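UPF0147 protein Ta0600 (Thermoplasma acidophilum DSM 1728, PDB 2QSB) is of unknown function, a small single-chain four-helix bundle that represents the uncharacterised UPF0147 family. Local coordinates at residues A[13-18]-A[82-87]; A[63-68]-A[77-82]. One frame throughout, in Å; residues are numbered along the deposited sequence.

Contact 1: residues A[13-18]-A[82-87]; sequences NEVMYL and ISKLEA
K84 reaches across from helix 72-88 to E14 on helix 6-23, its NZ donating a 2.8 Å hydrogen bond to E14 OE1 within a salt bridge. The two side chains are roughly perpendicular, and the ammonium group comes from above the carboxylate, 57° out of its plane. K84 is extended as far as CE and then bends at its last torsion (chi4 -68°), which turns NZ onto E14 OE1. A lysine suits this half-exposed place because its long methylene chain can lie on apolar neighbours while its ammonium group stays toward the partly exposed side, where it meets E14. K84 CB sits 3.5 Å from V15 CG2, the two side chains passing alongside one another and pointing opposite ways, and K84 CE lies 3.9 Å from L18 CD1, where the lysine chain runs athwart the leucine. With an alanine here, the E14 carboxylate would probably lose its charged mate and L18 CD1 part of its cover. Deeper in, a branched apolar residue suits the buried position of V15, which faces L85: V15 CG1 meets L85 CD2 at 4.0 Å, the short valine fitting beside the longer leucine between the two helices. The segment axes approach to 9.6 Å and run nearly antiparallel, at 154°, with V15 and K84 the nearest pair by CA. The two buried residues lead onward into the bundle, V15 touching L43 of helix 30-43 and L85 touching V57 of helix 50-65, while K84 also packs on L11, farther back along helix 6-23.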
ATOM      1  N   ASN A  13      -3.675   9.367  -5.024  1.00  9.15           N
ATOM      2  CA  ASN A  13      -2.567  10.217  -4.625  1.00  9.31           C
ATOM      3  C   ASN A  13      -2.124   9.946  -3.196  1.00  9.63           C
ATOM      4  O   ASN A  13      -0.930   9.899  -2.892  1.00  9.77           O
ATOM      5  CB  ASN A  13      -2.948  11.695  -4.711  1.00 10.33           C
ATOM      6  CG  ASN A  13      -3.170  12.168  -6.112  1.00 11.14           C
ATOM      7  OD1 ASN A  13      -2.714  11.547  -7.081  1.00 12.03           O
ATOM      8  ND2 ASN A  13      -3.873  13.292  -6.244  1.00 12.72           N
ATOM      9  N   GLU A  14      -3.096   9.810  -2.290  1.00  9.65           N
ATOM     10  CA  GLU A  14      -2.786   9.539  -0.894  1.00 10.23           C
ATOM     11  C   GLU A  14      -2.126   8.174  -0.734  1.00  9.49           C
ATOM     12  O   GLU A  14      -1.150   8.052   0.016  1.00  9.97           O
ATOM     13  CB  GLU A  14      -4.096   9.612  -0.075  1.00 11.67           C
ATOM     14  CG  GLU A  14      -4.671  11.022   0.022  1.00 14.16           C
ATOM     15  CD  GLU A  14      -6.144  11.092   0.393  1.00 14.62           C
ATOM     16  OE1 GLU A  14      -6.858  10.075   0.564  1.00 14.38           O
ATOM     17  OE2 GLU A  14      -6.611  12.237   0.497  1.00 20.37           O
ATOM     18  N   VAL A  15      -2.617   7.163  -1.452  1.00  8.87           N
ATOM     19  CA  VAL A  15      -2.004   5.836  -1.378  1.00  8.33           C
ATOM     20  C   VAL A  15      -0.546   5.897  -1.831  1.00  8.17           C
ATOM     21  O   VAL A  15       0.320   5.300  -1.193  1.00  8.26           O
ATOM     22  CB  VAL A  15      -2.831   4.816  -2.197  1.00  8.55           C
ATOM     23  CG1 VAL A  15      -2.049   3.534  -2.438  1.00  9.49           C
ATOM     24  CG2 VAL A  15      -4.161   4.537  -1.491  1.00 10.76           C
HETATM   25  N   MSE A  16      -0.271   6.602  -2.933  1.00  8.38           N
HETATM   26  CA  MSE A  16       1.118   6.673  -3.415  1.00  8.53           C
HETATM   27  C   MSE A  16       2.020   7.359  -2.415  1.00  8.62           C
HETATM   28  O   MSE A  16       3.131   6.891  -2.160  1.00  9.18           O
HETATM   29  CB  MSE A  16       1.145   7.375  -4.768  1.00  8.95           C
HETATM   30  CG  MSE A  16       0.586   6.542  -5.925  1.00 10.53           C
HETATM   31 SE   MSE A  16       1.613   4.909  -6.332  0.75 12.65          SE
HETATM   32  CE  MSE A  16       3.235   5.767  -6.801  1.00 14.56           C
ATOM     33  N   TYR A  17       1.544   8.455  -1.831  1.00  8.54           N
ATOM     34  CA  TYR A  17       2.335   9.177  -0.843  1.00  9.61           C
ATOM     35  C   TYR A  17       2.572   8.298   0.394  1.00  9.00           C
ATOM     36  O   TYR A  17       3.704   8.185   0.885  1.00  9.07           O
ATOM     37  CB  TYR A  17       1.586  10.453  -0.428  1.00 11.75           C
ATOM     38  CG  TYR A  17       2.176  11.090   0.797  1.00 13.16           C
ATOM     39  CD1 TYR A  17       3.414  11.729   0.761  1.00 15.42           C
ATOM     40  CD2 TYR A  17       1.523  10.987   2.011  1.00 14.97           C
ATOM     41  CE1 TYR A  17       3.962  12.287   1.916  1.00 17.67           C
ATOM     42  CE2 TYR A  17       2.057  11.539   3.151  1.00 18.09           C
ATOM     43  CZ  TYR A  17       3.264  12.181   3.097  1.00 16.56           C
ATOM     44  OH  TYR A  17       3.795  12.707   4.260  1.00 19.96           O
ATOM     45  N   LEU A  18       1.515   7.642   0.884  1.00  8.36           N
ATOM     46  CA  LEU A  18       1.659   6.833   2.084  1.00  8.62           C
ATOM     47  C   LEU A  18       2.548   5.615   1.837  1.00  7.73           C
ATOM     48  O   LEU A  18       3.315   5.225   2.729  1.00  8.43           O
ATOM     49  CB  LEU A  18       0.285   6.398   2.606  1.00  9.39           C
ATOM     50  CG  LEU A  18      -0.602   7.531   3.152  1.00  9.36           C
ATOM     51  CD1 LEU A  18      -1.997   6.992   3.430  1.00 10.70           C
ATOM     52  CD2 LEU A  18      -0.009   8.169   4.417  1.00 10.69           C
ATOM     53  N   ILE A  82      -4.557   0.131   2.985  1.00  7.53           N
ATOM     54  CA  ILE A  82      -5.540  -0.865   2.567  1.00  7.20           C
ATOM     55  C   ILE A  82      -6.928  -0.223   2.485  1.00  7.70           C
ATOM     56  O   ILE A  82      -7.663  -0.462   1.520  1.00  8.77           O
ATOM     57  CB  ILE A  82      -5.554  -2.032   3.545  1.00  7.62           C
ATOM     58  CG1 ILE A  82      -4.294  -2.889   3.363  1.00  8.26           C
ATOM     59  CG2 ILE A  82      -6.842  -2.869   3.429  1.00  8.72           C
ATOM     60  CD1 ILE A  82      -4.033  -3.892   4.487  1.00  9.83           C
ATOM     61  N   SER A  83      -7.273   0.598   3.476  0.50  7.57           N
ATOM     62  CA  SER A  83      -8.599   1.194   3.559  0.50  7.70           C
ATOM     63  C   SER A  83      -8.904   2.156   2.411  0.50  8.26           C
ATOM     64  O   SER A  83     -10.048   2.255   1.948  0.50  8.70           O
ATOM     65  CB  SER A  83      -8.750   1.894   4.896  0.50  7.64           C
ATOM     66  OG  SER A  83      -8.696   0.943   5.947  0.50  7.91           O
ATOM     67  N   LYS A  84      -7.880   2.858   1.942  1.00  8.36           N
ATOM     68  CA  LYS A  84      -8.023   3.753   0.805  1.00  8.67           C
ATOM     69  C   LYS A  84      -8.095   2.964  -0.496  1.00  9.42           C
ATOM     70  O   LYS A  84      -8.886   3.301  -1.386  1.00 10.35           O
ATOM     71  CB  LYS A  84      -6.869   4.764   0.790  1.00  9.13           C
ATOM     72  CG  LYS A  84      -6.948   5.746   1.957  1.00  9.34           C
ATOM     73  CD  LYS A  84      -5.819   6.746   1.908  1.00 10.38           C
ATOM     74  CE  LYS A  84      -5.817   7.738   3.042  1.00 11.38           C
ATOM     75  NZ  LYS A  84      -6.969   8.695   2.983  1.00 11.71           N
ATOM     76  N   LEU A  85      -7.284   1.908  -0.621  1.00  9.41           N
ATOM     77  CA  LEU A  85      -7.386   1.053  -1.805  1.00 10.47           C
ATOM     78  C   LEU A  85      -8.745   0.371  -1.931  1.00 10.91           C
ATOM     79  O   LEU A  85      -9.259   0.216  -3.040  1.00 12.52           O
ATOM     80  CB  LEU A  85      -6.283   0.001  -1.811  1.00 10.47           C
ATOM     81  CG  LEU A  85      -4.904   0.555  -2.119  1.00 11.06           C
ATOM     82  CD1 LEU A  85      -3.864  -0.493  -1.744  1.00 12.56           C
ATOM     83  CD2 LEU A  85      -4.848   0.947  -3.613  1.00 13.61           C
ATOM     84  N   GLU A  86      -9.350  -0.022  -0.809  0.50 10.90           N
ATOM     85  CA  GLU A  86     -10.669  -0.676  -0.840  0.50 11.40           C
ATOM     86  C   GLU A  86     -11.785   0.315  -1.139  0.50 11.77           C
ATOM     87  O   GLU A  86     -12.854  -0.051  -1.641  0.50 12.31           O
ATOM     88  CB  GLU A  86     -10.928  -1.433   0.471  0.50 11.51           C
ATOM     89  CG  GLU A  86      -9.980  -2.636   0.609  0.50 12.02           C
ATOM     90  CD  GLU A  86     -10.423  -3.685   1.603  0.50 13.78           C
ATOM     91  OE1 GLU A  86     -10.821  -3.337   2.735  0.50 16.32           O
ATOM     92  OE2 GLU A  86     -10.303  -4.875   1.248  0.50 15.72           O
ATOM     93  N   ALA A  87     -11.545   1.581  -0.836  1.00 11.73           N
ATOM     94  CA  ALA A  87     -12.479   2.638  -1.211  1.00 12.96           C
ATOM     95  C   ALA A  87     -12.335   3.002  -2.699  1.00 14.89           C
ATOM     96  O   ALA A  87     -13.325   3.353  -3.316  1.00 18.22           O
ATOM     97  CB  ALA A  87     -12.305   3.874  -0.324  1.00 13.03           C
TER

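Contact 2: residues A[63-68]-A[77-82]; sequences EMANDP and DLYTII
A65, in the last turn of helix 50-65, meets Y79 of helix 72-88, and the tyrosine can be followed outward from its own helix. Y79 CB is not itself aimed at helix 50-65, but with CG anti to the carbonyl carbon (chi1 -71°) the ring swings across to it. Y79 CE1 makes the closest approach, 3.7 Å from A65 CB, with Y79 CZ next at 4.0 Å from the same methyl, which meets the ring obliquely. At the tip, Y79 OH is still 4.1 Å from A65 CB and lies 2.5 Å from the oxygen of a water at the ring edge, in its plane. That water donates a weak hydrogen bond to N66 OD1, linking the hydroxyl to the residue that follows the helix. Tyrosine suits an exposed position, its ring carbons covering a methyl group and its hydroxyl meeting water. Alanine suits the other side, since its small side chain lets the backbones come close: the CA atoms of A65 and L78 are 6.1 Å apart. L78 fills the buried side, its CD1 lying 3.7 Å from A65 N and 3.8 Å from CB of M64, a selenomethionine; L78 also touches L22 of helix 6-23. Two successive helices packed across a short connection form a helical hairpin, here the last two helices of the four-helix bundle.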
ATOM      1  N   GLU A  63      -1.027  -9.435   3.626  1.00 11.60           N
ATOM      2  CA  GLU A  63      -0.005 -10.358   4.168  1.00 12.69           C
ATOM      3  C   GLU A  63       0.874  -9.676   5.181  1.00 13.29           C
ATOM      4  O   GLU A  63       1.156 -10.240   6.243  1.00 14.52           O
ATOM      5  CB  GLU A  63       0.918 -10.854   3.076  1.00 14.46           C
ATOM      6  CG  GLU A  63       0.277 -11.744   2.133  1.00 15.83           C
ATOM      7  CD  GLU A  63       1.256 -12.258   1.066  1.00 17.26           C
ATOM      8  OE1 GLU A  63       1.654 -11.496   0.128  1.00 17.22           O
ATOM      9  OE2 GLU A  63       1.615 -13.439   1.165  1.00 16.47           O
HETATM   10  N   MSE A  64       1.336  -8.484   4.844  0.70 13.10           N
HETATM   11  CA  MSE A  64       2.170  -7.740   5.765  0.70 13.22           C
HETATM   12  C   MSE A  64       1.416  -7.384   7.041  0.70 13.02           C
HETATM   13  O   MSE A  64       1.964  -7.532   8.141  0.70 13.13           O
HETATM   14  CB  MSE A  64       2.733  -6.485   5.096  0.70 14.08           C
HETATM   15  CG  MSE A  64       3.839  -6.725   4.063  0.70 12.65           C
HETATM   16 SE   MSE A  64       5.400  -7.682   4.795  0.60 15.42          SE
HETATM   17  CE  MSE A  64       5.400  -6.927   6.621  0.70 21.59           C
ATOM     18  N   ALA A  65       0.156  -6.960   6.927  1.00 12.59           N
ATOM     19  CA  ALA A  65      -0.596  -6.556   8.119  1.00 12.80           C
ATOM     20  C   ALA A  65      -0.720  -7.721   9.102  1.00 13.64           C
ATOM     21  O   ALA A  65      -0.857  -7.478  10.298  1.00 14.63           O
ATOM     22  CB  ALA A  65      -1.956  -5.991   7.737  1.00 13.25           C
ATOM     23  N   ASN A  66      -0.668  -8.950   8.584  1.00 13.72           N
ATOM     24  CA  ASN A  66      -0.765 -10.171   9.388  1.00 14.69           C
ATOM     25  C   ASN A  66       0.555 -10.771   9.831  1.00 14.79           C
ATOM     26  O   ASN A  66       0.577 -11.809  10.501  1.00 16.60           O
ATOM     27  CB  ASN A  66      -1.615 -11.197   8.648  1.00 15.97           C
ATOM     28  CG  ASN A  66      -3.081 -10.833   8.705  1.00 16.22           C
ATOM     29  OD1 ASN A  66      -3.694 -10.879   9.771  1.00 20.96           O
ATOM     30  ND2 ASN A  66      -3.635 -10.394   7.598  1.00 19.25           N
ATOM     31  N   ASP A  67       1.657 -10.108   9.502  1.00 14.14           N
ATOM     32  CA  ASP A  67       2.983 -10.594   9.886  1.00 15.19           C
ATOM     33  C   ASP A  67       3.213 -10.165  11.343  1.00 15.92           C
ATOM     34  O   ASP A  67       3.185  -8.985  11.660  1.00 14.98           O
ATOM     35  CB  ASP A  67       4.032  -9.996   8.937  1.00 15.36           C
ATOM     36  CG  ASP A  67       5.452 -10.403   9.283  1.00 16.95           C
ATOM     37  OD1 ASP A  67       5.724 -10.698  10.465  1.00 21.16           O
ATOM     38  OD2 ASP A  67       6.288 -10.467   8.361  1.00 18.04           O
ATOM     39  N   PRO A  68       3.383 -11.130  12.264  1.00 18.17           N
ATOM     40  CA  PRO A  68       3.506 -10.732  13.681  1.00 18.73           C
ATOM     41  C   PRO A  68       4.742  -9.894  14.051  1.00 18.59           C
ATOM     42  O   PRO A  68       4.778  -9.289  15.138  1.00 19.68           O
ATOM     43  CB  PRO A  68       3.504 -12.075  14.424  1.00 19.83           C
ATOM     44  CG  PRO A  68       4.020 -13.028  13.420  1.00 20.34           C
ATOM     45  CD  PRO A  68       3.395 -12.592  12.111  1.00 19.26           C
ATOM     46  N   ASP A  77      -0.406   1.803   9.751  1.00  8.43           N
ATOM     47  CA  ASP A  77      -0.063   2.431   8.475  1.00  8.78           C
ATOM     48  C   ASP A  77      -0.511   1.562   7.301  1.00  8.09           C
ATOM     49  O   ASP A  77      -1.016   2.084   6.299  1.00  8.15           O
ATOM     50  CB  ASP A  77       1.443   2.738   8.425  1.00  9.55           C
ATOM     51  CG  ASP A  77       1.836   3.902   9.329  1.00 12.23           C
ATOM     52  OD1 ASP A  77       0.976   4.649   9.824  1.00 14.24           O
ATOM     53  OD2 ASP A  77       3.045   4.039   9.520  1.00 17.16           O
ATOM     54  N   LEU A  78      -0.331   0.244   7.437  1.00  7.87           N
ATOM     55  CA  LEU A  78      -0.783  -0.688   6.424  1.00  7.90           C
ATOM     56  C   LEU A  78      -2.305  -0.655   6.297  1.00  7.55           C
ATOM     57  O   LEU A  78      -2.828  -0.578   5.187  1.00  7.68           O
ATOM     58  CB  LEU A  78      -0.285  -2.094   6.731  1.00  8.34           C
ATOM     59  CG  LEU A  78       1.223  -2.332   6.503  1.00  8.79           C
ATOM     60  CD1 LEU A  78       1.662  -3.571   7.235  1.00 11.10           C
ATOM     61  CD2 LEU A  78       1.502  -2.491   5.009  1.00  9.68           C
ATOM     62  N   TYR A  79      -3.033  -0.688   7.413  1.00  7.73           N
ATOM     63  CA  TYR A  79      -4.487  -0.635   7.345  1.00  8.29           C
ATOM     64  C   TYR A  79      -5.009   0.659   6.739  1.00  7.92           C
ATOM     65  O   TYR A  79      -6.022   0.650   6.046  1.00  8.22           O
ATOM     66  CB  TYR A  79      -5.113  -0.859   8.713  1.00  8.74           C
ATOM     67  CG  TYR A  79      -5.006  -2.264   9.223  1.00  8.99           C
ATOM     68  CD1 TYR A  79      -5.337  -3.356   8.418  1.00  9.37           C
ATOM     69  CD2 TYR A  79      -4.622  -2.494  10.540  1.00 10.27           C
ATOM     70  CE1 TYR A  79      -5.232  -4.671   8.904  1.00 10.48           C
ATOM     71  CE2 TYR A  79      -4.545  -3.789  11.043  1.00 12.15           C
ATOM     72  CZ  TYR A  79      -4.850  -4.859  10.221  1.00 11.22           C
ATOM     73  OH  TYR A  79      -4.756  -6.149  10.716  1.00 15.08           O
ATOM     74  N   THR A  80      -4.325   1.778   6.984  1.00  7.64           N
ATOM     75  CA  THR A  80      -4.734   3.048   6.380  1.00  8.24           C
ATOM     76  C   THR A  80      -4.665   2.961   4.850  1.00  7.77           C
ATOM     77  O   THR A  80      -5.613   3.355   4.141  1.00  8.37           O
ATOM     78  CB  THR A  80      -3.813   4.167   6.899  1.00  8.91           C
ATOM     79  OG1 THR A  80      -3.957   4.233   8.316  1.00 10.71           O
ATOM     80  CG2 THR A  80      -4.135   5.522   6.286  1.00  9.67           C
ATOM     81  N   ILE A  81      -3.553   2.413   4.328  1.00  7.34           N
ATOM     82  CA  ILE A  81      -3.398   2.277   2.883  1.00  7.61           C
ATOM     83  C   ILE A  81      -4.417   1.279   2.320  1.00  7.86           C
ATOM     84  O   ILE A  81      -5.067   1.562   1.291  1.00  8.05           O
ATOM     85  CB  ILE A  81      -1.958   1.874   2.550  1.00  7.26           C
ATOM     86  CG1 ILE A  81      -0.983   2.974   2.951  1.00  8.69           C
ATOM     87  CG2 ILE A  81      -1.837   1.578   1.066  1.00  8.97           C
ATOM     88  CD1 ILE A  81       0.461   2.496   3.094  1.00  8.51           C
ATOM     89  N   ILE A  82      -4.557   0.131   2.985  1.00  7.53           N
ATOM     90  CA  ILE A  82      -5.540  -0.865   2.567  1.00  7.20           C
ATOM     91  C   ILE A  82      -6.928  -0.223   2.485  1.00  7.70           C
ATOM     92  O   ILE A  82      -7.663  -0.462   1.520  1.00  8.77           O
ATOM     93  CB  ILE A  82      -5.554  -2.032   3.545  1.00  7.62           C
ATOM     94  CG1 ILE A  82      -4.294  -2.889   3.363  1.00  8.26           C
ATOM     95  CG2 ILE A  82      -6.842  -2.869   3.429  1.00  8.72           C
ATOM     96  CD1 ILE A  82      -4.033  -3.892   4.487  1.00  9.83           C
TER
HETATM   97  O   HOH W   1      -4.787  -8.307   9.476  0.80 22.91           O

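In the fold
Helix 72-88 is common to both contacts, whose centres are about 12 Å apart; I82 falls in the ranges of both, though it touches only in contact 2. Contact 1 joins this last helix to helix 6-23, bringing the two ends of the chain's helical order together; contact 2 joins it to its immediate predecessor, helix 50-65. In sequence, contact 2 lies within the chain span that contact 1 brings together: a local hairpin within a long-range closure. The two meet directly where L18 packs on T80 and I81, with V15 also touching I81. The last helix is thus held against both the first and the third, and together these contacts help close the four helices into one compact bundle.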